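Local structure of AAR187Cp (Eremothecium gossypii, 3ZIL) at residues D137-R140 / K141-F144. The protein probably regulates sister-chromatid cohesion by acting on cohesin, this chain being the helical Wap1-domain part of Wpl1. Residues are numbered along the deposited sequence; the frame is centred on the assembly and turned at random.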
loop_
_atom_site.group_PDB
_atom_site.type_symbol
_atom_site.label_atom_id
_atom_site.label_comp_id
_atom_site.label_asym_id
_atom_site.label_seq_id
_atom_site.Cartn_x
_atom_site.Cartn_y
_atom_site.Cartn_z
ATOM N N ASP A 137 -4.802 14.605 28.577
ATOM C CA ASP A 137 -3.829 15.629 28.244
ATOM C C ASP A 137 -2.821 15.092 27.170
ATOM O O ASP A 137 -2.556 15.742 26.110
ATOM C CB ASP A 137 -3.197 16.043 29.555
ATOM C CG ASP A 137 -1.976 16.939 29.415
ATOM O OD1 ASP A 137 -1.546 17.327 28.305
ATOM O OD2 ASP A 137 -1.414 17.250 30.490
ATOM N N LEU A 138 -2.274 13.895 27.411
ATOM C CA LEU A 138 -1.427 13.266 26.375
ATOM C C LEU A 138 -2.089 13.075 25.004
ATOM O O LEU A 138 -1.482 13.433 23.983
ATOM C CB LEU A 138 -0.811 11.948 26.871
ATOM C CG LEU A 138 0.210 11.339 25.880
ATOM C CD1 LEU A 138 1.531 12.146 25.795
ATOM C CD2 LEU A 138 0.446 9.908 26.333
ATOM N N LEU A 139 -3.293 12.488 24.997
ATOM C CA LEU A 139 -4.088 12.277 23.817
ATOM C C LEU A 139 -4.273 13.528 22.958
ATOM O O LEU A 139 -4.103 13.458 21.741
ATOM C CB LEU A 139 -5.473 11.705 24.195
ATOM C CG LEU A 139 -6.010 10.327 23.841
ATOM C CD1 LEU A 139 -5.000 9.204 23.876
ATOM C CD2 LEU A 139 -7.254 10.013 24.700
ATOM N N ARG A 140 -4.649 14.650 23.574
ATOM C CA ARG A 140 -4.644 15.971 22.890
ATOM C C ARG A 140 -3.315 16.340 22.237
ATOM O O ARG A 140 -3.302 17.078 21.289
ATOM C CB ARG A 140 -5.160 17.135 23.807
ATOM C CG ARG A 140 -6.625 16.933 24.235
ATOM C CD ARG A 140 -7.211 18.071 25.060
ATOM N NE ARG A 140 -6.481 18.397 26.290
ATOM C CZ ARG A 140 -6.835 17.983 27.520
ATOM N NH1 ARG A 140 -7.907 17.219 27.684
ATOM N NH2 ARG A 140 -6.131 18.334 28.600
ATOM N N LYS A 141 -2.198 15.813 22.708
ATOM C CA LYS A 141 -0.918 16.111 22.069
ATOM C C LYS A 141 -0.358 15.088 21.066
ATOM O O LYS A 141 0.598 15.391 20.385
ATOM C CB LYS A 141 0.134 16.353 23.161
ATOM C CG LYS A 141 0.075 17.746 23.770
ATOM C CD LYS A 141 0.533 17.745 25.231
ATOM C CE LYS A 141 0.215 19.111 25.856
ATOM N NZ LYS A 141 0.519 19.026 27.293
ATOM N N LEU A 142 -0.871 13.846 21.057
ATOM C CA LEU A 142 -0.236 12.757 20.263
ATOM C C LEU A 142 -0.536 12.975 18.798
ATOM O O LEU A 142 -1.590 13.507 18.453
ATOM C CB LEU A 142 -0.873 11.430 20.645
ATOM C CG LEU A 142 -0.305 10.867 21.964
ATOM C CD1 LEU A 142 -1.207 9.740 22.379
ATOM C CD2 LEU A 142 1.186 10.423 21.785
ATOM N N LYS A 143 0.391 12.590 17.963
ATOM C CA LYS A 143 0.172 12.584 16.549
ATOM C C LYS A 143 -1.054 11.720 16.150
ATOM O O LYS A 143 -1.731 12.043 15.167
ATOM C CB LYS A 143 1.432 12.023 15.900
ATOM C CG LYS A 143 1.467 12.140 14.372
ATOM C CD LYS A 143 2.839 11.665 13.901
ATOM C CE LYS A 143 3.951 12.470 14.568
ATOM N NZ LYS A 143 5.318 12.061 14.146
ATOM N N PHE A 144 -1.335 10.621 16.858
ATOM C CA PHE A 144 -2.498 9.720 16.532
ATOM C C PHE A 144 -3.069 9.222 17.843
ATOM O O PHE A 144 -2.307 8.931 18.767
ATOM C CB PHE A 144 -2.048 8.450 15.771
ATOM C CG PHE A 144 -1.426 8.720 14.400
ATOM C CD1 PHE A 144 -2.205 9.141 13.297
ATOM C CD2 PHE A 144 -0.034 8.584 14.203
ATOM C CE1 PHE A 144 -1.609 9.346 11.994
ATOM C CE2 PHE A 144 0.554 8.820 12.917
ATOM C CZ PHE A 144 -0.208 9.194 11.832
HETATM O O HOH W 1 -4.243 14.599 19.192
#
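Two torsions bring Asp137 and Lys141 together at the end of helix 129-141: the carboxylate carbon CG of Asp137 lies anti to its backbone N (chi1 170°), while CG of Lys141 lies anti to its own carbonyl carbon (chi1 -80°), and the lysine chain, extended beyond CG, runs back along the helix surface by one turn. The evidence for an i to i+4 salt bridge is direct, since Lys141 NZ stands 2.9 Å from Asp137 OD1 and meets the syn lone pair of that oxygen. The aliphatic part of the lysine follows the same path, its CD 3.7 Å from Asp137 OD1. NZ also hydrogen-bonds Asn52 OD1 on helix 36-52, so the ammonium has a second partner, on a neighbouring helix. An alanine in place of Asp137 would probably leave this ammonium without its carboxylate mate, with Asn52 as its remaining named partner, and so less firmly fixed.

The backbone bonds change here from i to i+4 towards i to i+3 spacing. Lys141 N gives only a weak bond to Asp137 O (3.4 Å) and a shorter one to Leu138 O (2.8 Å); a weak bond from Leu142 N to Leu139 O follows the same i to i+3 spacing. Beyond them one water spans Leu139 O (2.8 Å) and Leu142 O (3.0 Å), within hydrogen-bonding distance of both.

On the side facing helix 81-93, Leu142 turns its branch back to the helix: its CG rests 4.0 Å from Leu138 CG, and its CD1 lies 4.1 Å from Leu139 CD1. The three leucines also touch helix 81-93, with Leu139 and Leu142 both on Leu85. The arrangement is that of a helix C-terminus whose last backbone bonds are consistent with a shift towards i to i+3 spacing and whose first loop leucine continues the apolar face, in the all-helical Wap1 domain, just before helix 147-158.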